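Long-range contact in Alpha/beta hydrolase fold protein (Sphaerobacter thermophilus, PDB 3R0V), which probably acts as a hydrolase of the alpha/beta hydrolase fold and binds D-malate in the crystal: residues F202-A216 and L228-N242. Sequence-based numbering, arbitrary orientation. Where two conformers were deposited one is given.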
loop_
_atom_site.group_PDB
_atom_site.type_symbol
_atom_site.label_atom_id
_atom_site.label_comp_id
_atom_site.label_asym_id
_atom_site.label_seq_id
_atom_site.Cartn_x
_atom_site.Cartn_y
_atom_site.Cartn_z
ATOM N N PHE A 202 -14.676 8.145 1.852
ATOM C CA PHE A 202 -14.265 7.218 2.889
ATOM C C PHE A 202 -15.294 7.132 4.017
ATOM O O PHE A 202 -15.435 6.083 4.641
ATOM C CB PHE A 202 -12.858 7.550 3.414
ATOM C CG PHE A 202 -11.746 7.345 2.394
ATOM C CD1 PHE A 202 -12.003 6.796 1.137
ATOM C CD2 PHE A 202 -10.434 7.677 2.718
ATOM C CE1 PHE A 202 -10.970 6.611 0.216
ATOM C CE2 PHE A 202 -9.405 7.482 1.813
ATOM C CZ PHE A 202 -9.668 6.952 0.568
ATOM N N ALA A 203 -16.029 8.211 4.264
ATOM C CA ALA A 203 -17.097 8.155 5.264
ATOM C C ALA A 203 -18.205 7.179 4.856
ATOM O O ALA A 203 -18.989 6.750 5.701
ATOM C CB ALA A 203 -17.664 9.535 5.512
ATOM N N SER A 204 -18.233 6.810 3.577
ATOM C CA SER A 204 -19.258 5.916 3.035
ATOM C C SER A 204 -18.869 4.439 3.145
ATOM O O SER A 204 -19.663 3.548 2.815
ATOM C CB SER A 204 -19.563 6.269 1.575
ATOM O OG SER A 204 -18.585 5.743 0.689
ATOM N N ILE A 205 -17.646 4.177 3.597
ATOM C CA ILE A 205 -17.196 2.817 3.802
ATOM C C ILE A 205 -17.849 2.301 5.077
ATOM O O ILE A 205 -17.655 2.855 6.156
ATOM C CB ILE A 205 -15.664 2.738 3.926
ATOM C CG1 ILE A 205 -15.000 3.148 2.604
ATOM C CG2 ILE A 205 -15.234 1.331 4.336
ATOM C CD1 ILE A 205 -13.500 3.426 2.735
ATOM N N SER A 206 -18.621 1.233 4.952
ATOM C CA SER A 206 -19.395 0.744 6.081
ATOM C C SER A 206 -18.806 -0.500 6.740
ATOM O O SER A 206 -19.252 -0.903 7.814
ATOM C CB SER A 206 -20.841 0.475 5.652
ATOM O OG SER A 206 -20.870 -0.456 4.588
ATOM N N ILE A 207 -17.803 -1.111 6.119
ATOM C CA ILE A 207 -17.283 -2.367 6.651
ATOM C C ILE A 207 -16.344 -2.154 7.840
ATOM O O ILE A 207 -15.784 -1.065 8.013
ATOM C CB ILE A 207 -16.539 -3.176 5.586
ATOM C CG1 ILE A 207 -15.470 -2.315 4.929
ATOM C CG2 ILE A 207 -17.517 -3.711 4.539
ATOM C CD1 ILE A 207 -14.393 -3.112 4.199
ATOM N N PRO A 208 -16.168 -3.203 8.662
ATOM C CA PRO A 208 -15.219 -3.120 9.778
ATOM C C PRO A 208 -13.836 -2.750 9.247
ATOM O O PRO A 208 -13.338 -3.377 8.313
ATOM C CB PRO A 208 -15.208 -4.545 10.345
ATOM C CG PRO A 208 -16.536 -5.157 9.906
ATOM C CD PRO A 208 -16.806 -4.531 8.558
ATOM N N THR A 209 -13.226 -1.743 9.862
ATOM C CA THR A 209 -11.948 -1.227 9.393
ATOM C C THR A 209 -10.982 -1.046 10.557
ATOM O O THR A 209 -11.373 -0.690 11.671
ATOM C CB THR A 209 -12.134 0.110 8.635
ATOM O OG1 THR A 209 -12.948 -0.120 7.483
ATOM C CG2 THR A 209 -10.797 0.677 8.159
ATOM N N LEU A 210 -9.713 -1.316 10.281
ATOM C CA LEU A 210 -8.636 -1.161 11.253
ATOM C C LEU A 210 -7.549 -0.286 10.646
ATOM O O LEU A 210 -7.065 -0.574 9.558
ATOM C CB LEU A 210 -8.074 -2.533 11.597
ATOM C CG LEU A 210 -6.760 -2.570 12.365
ATOM C CD1 LEU A 210 -6.966 -1.911 13.698
ATOM C CD2 LEU A 210 -6.291 -3.999 12.540
ATOM N N VAL A 211 -7.199 0.795 11.336
ATOM C CA VAL A 211 -6.171 1.706 10.861
ATOM C C VAL A 211 -4.997 1.605 11.818
ATOM O O VAL A 211 -5.167 1.779 13.025
ATOM C CB VAL A 211 -6.674 3.153 10.859
ATOM C CG1 VAL A 211 -5.592 4.066 10.279
ATOM C CG2 VAL A 211 -7.958 3.285 10.059
HETATM N N MSE A 212 -3.820 1.295 11.297
HETATM C CA MSE A 212 -2.653 1.065 12.145
HETATM C C MSE A 212 -1.536 2.019 11.816
HETATM O O MSE A 212 -1.339 2.386 10.662
HETATM C CB MSE A 212 -2.112 -0.351 11.959
HETATM C CG MSE A 212 -2.878 -1.439 12.696
HETATM SE SE MSE A 212 -2.408 -3.200 11.998
HETATM C CE MSE A 212 -3.246 -2.907 10.354
ATOM N N ASP A 213 -0.794 2.405 12.847
ATOM C CA ASP A 213 0.503 3.033 12.653
ATOM C C ASP A 213 1.509 2.350 13.559
ATOM O O ASP A 213 1.156 1.430 14.301
ATOM C CB ASP A 213 0.462 4.561 12.825
ATOM C CG ASP A 213 -0.002 5.003 14.201
ATOM O OD1 ASP A 213 -0.165 4.159 15.107
ATOM O OD2 ASP A 213 -0.203 6.231 14.381
ATOM N N GLY A 214 2.763 2.761 13.450
ATOM C CA GLY A 214 3.848 2.095 14.146
ATOM C C GLY A 214 4.488 3.006 15.172
ATOM O O GLY A 214 4.239 4.216 15.201
ATOM N N GLY A 215 5.319 2.423 16.020
ATOM C CA GLY A 215 5.958 3.169 17.086
ATOM C C GLY A 215 6.944 4.237 16.642
ATOM O O GLY A 215 7.307 5.093 17.449
ATOM N N ALA A 216 7.403 4.178 15.395
ATOM C CA ALA A 216 8.324 5.173 14.849
ATOM C C ALA A 216 7.653 6.103 13.840
ATOM O O ALA A 216 8.329 6.875 13.166
ATOM C CB ALA A 216 9.537 4.490 14.195
ATOM N N LEU A 228 -8.518 9.236 9.858
ATOM C CA LEU A 228 -9.178 8.177 9.089
ATOM C C LEU A 228 -10.046 7.314 9.995
ATOM O O LEU A 228 -11.158 6.931 9.616
ATOM C CB LEU A 228 -8.159 7.298 8.378
ATOM C CG LEU A 228 -7.527 7.938 7.145
ATOM C CD1 LEU A 228 -6.323 7.142 6.675
ATOM C CD2 LEU A 228 -8.553 8.045 6.031
ATOM N N ALA A 229 -9.551 6.998 11.187
ATOM C CA ALA A 229 -10.306 6.134 12.097
ATOM C C ALA A 229 -11.525 6.839 12.676
ATOM O O ALA A 229 -12.410 6.190 13.240
ATOM C CB ALA A 229 -9.407 5.606 13.208
ATOM N N ASP A 230 -11.576 8.158 12.529
ATOM C CA ASP A 230 -12.747 8.926 12.938
ATOM C C ASP A 230 -13.726 9.071 11.763
ATOM O O ASP A 230 -14.948 8.970 11.933
ATOM C CB ASP A 230 -12.313 10.300 13.468
ATOM C CG ASP A 230 -13.464 11.095 14.061
ATOM O OD1 ASP A 230 -13.913 10.755 15.176
ATOM O OD2 ASP A 230 -13.910 12.070 13.422
ATOM N N THR A 231 -13.186 9.300 10.571
ATOM C CA THR A 231 -14.003 9.509 9.380
ATOM C C THR A 231 -14.744 8.247 8.953
ATOM O O THR A 231 -15.917 8.291 8.561
ATOM C CB THR A 231 -13.116 10.030 8.226
ATOM O OG1 THR A 231 -12.684 11.358 8.547
ATOM C CG2 THR A 231 -13.874 10.052 6.907
ATOM N N ILE A 232 -14.068 7.113 9.032
ATOM C CA ILE A 232 -14.669 5.848 8.642
ATOM C C ILE A 232 -15.491 5.361 9.824
ATOM O O ILE A 232 -14.965 5.184 10.920
ATOM C CB ILE A 232 -13.587 4.834 8.244
ATOM C CG1 ILE A 232 -12.803 5.373 7.044
ATOM C CG2 ILE A 232 -14.217 3.488 7.931
ATOM C CD1 ILE A 232 -11.561 4.585 6.701
ATOM N N PRO A 233 -16.802 5.169 9.614
ATOM C CA PRO A 233 -17.652 5.006 10.798
ATOM C C PRO A 233 -17.352 3.788 11.660
ATOM O O PRO A 233 -17.436 3.872 12.886
ATOM C CB PRO A 233 -19.074 4.944 10.216
ATOM C CG PRO A 233 -18.906 4.659 8.775
ATOM C CD PRO A 233 -17.586 5.271 8.375
ATOM N N ASN A 234 -16.992 2.667 11.055
ATOM C CA ASN A 234 -16.733 1.497 11.872
ATOM C C ASN A 234 -15.252 1.163 11.911
ATOM O O ASN A 234 -14.841 0.072 11.506
ATOM C CB ASN A 234 -17.580 0.320 11.388
ATOM C CG ASN A 234 -19.063 0.676 11.308
ATOM O OD1 ASN A 234 -19.658 1.129 12.291
ATOM N ND2 ASN A 234 -19.655 0.505 10.127
ATOM N N ALA A 235 -14.458 2.111 12.409
ATOM C CA ALA A 235 -13.008 1.961 12.375
ATOM C C ALA A 235 -12.361 2.105 13.732
ATOM O O ALA A 235 -12.768 2.931 14.550
ATOM C CB ALA A 235 -12.396 2.962 11.422
ATOM N N ARG A 236 -11.333 1.301 13.959
ATOM C CA ARG A 236 -10.505 1.469 15.145
ATOM C C ARG A 236 -9.091 1.846 14.752
ATOM O O ARG A 236 -8.659 1.612 13.616
ATOM C CB ARG A 236 -10.473 0.193 15.967
ATOM C CG ARG A 236 -11.792 -0.131 16.648
ATOM C CD ARG A 236 -11.621 -1.352 17.525
ATOM N NE ARG A 236 -12.877 -1.803 18.112
ATOM C CZ ARG A 236 -12.977 -2.859 18.912
ATOM N NH1 ARG A 236 -11.892 -3.561 19.214
ATOM N NH2 ARG A 236 -14.154 -3.215 19.410
ATOM N N TYR A 237 -8.370 2.411 15.710
ATOM C CA TYR A 237 -7.029 2.933 15.494
ATOM C C TYR A 237 -6.067 2.247 16.458
ATOM O O TYR A 237 -6.210 2.370 17.675
ATOM C CB TYR A 237 -7.056 4.454 15.724
ATOM C CG TYR A 237 -5.722 5.159 15.783
ATOM C CD1 TYR A 237 -4.613 4.700 15.070
ATOM C CD2 TYR A 237 -5.572 6.300 16.561
ATOM C CE1 TYR A 237 -3.393 5.369 15.143
ATOM C CE2 TYR A 237 -4.373 6.965 16.639
ATOM C CZ TYR A 237 -3.284 6.503 15.930
ATOM O OH TYR A 237 -2.085 7.185 16.020
ATOM N N VAL A 238 -5.091 1.521 15.919
ATOM C CA VAL A 238 -4.122 0.804 16.735
ATOM C C VAL A 238 -2.715 1.295 16.430
ATOM O O VAL A 238 -2.333 1.444 15.263
ATOM C CB VAL A 238 -4.179 -0.725 16.474
ATOM C CG1 VAL A 238 -3.076 -1.463 17.237
ATOM C CG2 VAL A 238 -5.539 -1.279 16.837
ATOM N N THR A 239 -1.934 1.543 17.479
ATOM C CA THR A 239 -0.506 1.806 17.314
ATOM C C THR A 239 0.254 0.535 17.672
ATOM O O THR A 239 0.120 0.005 18.779
ATOM C CB THR A 239 -0.015 2.959 18.214
ATOM O OG1 THR A 239 -0.743 4.150 17.893
ATOM C CG2 THR A 239 1.476 3.194 18.024
ATOM N N LEU A 240 1.033 0.030 16.726
ATOM C CA LEU A 240 1.751 -1.223 16.925
ATOM C C LEU A 240 2.898 -1.084 17.907
ATOM O O LEU A 240 3.335 0.034 18.201
ATOM C CB LEU A 240 2.258 -1.760 15.595
ATOM C CG LEU A 240 1.187 -2.007 14.539
ATOM C CD1 LEU A 240 1.883 -2.531 13.288
ATOM C CD2 LEU A 240 0.128 -2.987 15.021
ATOM N N GLU A 241 3.380 -2.226 18.393
ATOM C CA GLU A 241 4.428 -2.282 19.408
ATOM C C GLU A 241 5.792 -2.633 18.818
ATOM O O GLU A 241 6.603 -3.268 19.490
ATOM C CB GLU A 241 4.083 -3.330 20.474
ATOM C CG GLU A 241 2.813 -3.073 21.273
ATOM C CD GLU A 241 2.468 -4.249 22.176
ATOM O OE1 GLU A 241 3.344 -4.666 22.968
ATOM O OE2 GLU A 241 1.333 -4.772 22.087
ATOM N N ASN A 242 6.061 -2.246 17.574
ATOM C CA ASN A 242 7.392 -2.467 17.039
ATOM C C ASN A 242 8.424 -1.736 17.890
ATOM O O ASN A 242 8.191 -0.607 18.332
ATOM C CB ASN A 242 7.496 -2.034 15.579
ATOM C CG ASN A 242 6.953 -0.639 15.337
ATOM O OD1 ASN A 242 5.789 -0.354 15.635
ATOM N ND2 ASN A 242 7.798 0.245 14.797
HETATM O O HOH W 1 -17.006 1.480 8.493
HETATM O O HOH W 2 0.670 6.422 17.184
HETATM O O HOH W 3 7.180 2.484 13.020
#
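Y237 and D213 meet on the side of the parallel strands 209-213 and 235-239 that faces helix 219-231. A chi1 of 170° swings the Y237 ring away from its own backbone N and along the neighbouring strand, V211 O lying at the ring edge, and its OH donates to D213 OD2 at 2.7 Å, on the syn side of the carboxylate. That carboxylate sits with CG between backbone N and carbonyl carbon (chi1 60°), its plane turned 66° from the ring; OD1 lies 2.8 Å from T239 OG1. Water 2 donates to both D213 OD2 and T239 OG1, so the edge strand meets the acid directly through Y237 and by way of water through T239. A phenylalanine in place of Y237 would probably leave D213 OD2 without its hydroxyl donor and the carboxylate freer to turn.

Beneath these side chains runs a regular parallel ladder, from T209 N to N234 O through to L240 N on D213 O. On the other face, L210 CD1 presses on V238 CG2 at 3.5 Å, M212 lies alongside V238, and the selenium of M212 (a selenomethionine) lies 4.0 Å from L240 CD2.

The ends are tied by amides. N234 ND2 donates to S206 O at 2.7 Å from above the carbonyl plane, while water 1 links N234 N to I205 O and I207 O. At the far end G215 N points almost straight at N242 OD1, 2.8 Å away.

Together these strands close a beta-alpha-beta crossover through helix 219-231, whose R222 and A225 also touch Y237. Strand 235-239 is the outermost at this side of the sheet, strand 209-213 pairs onward with 111-117, and helix 96-106 packs L102 against F202, I205 and I232.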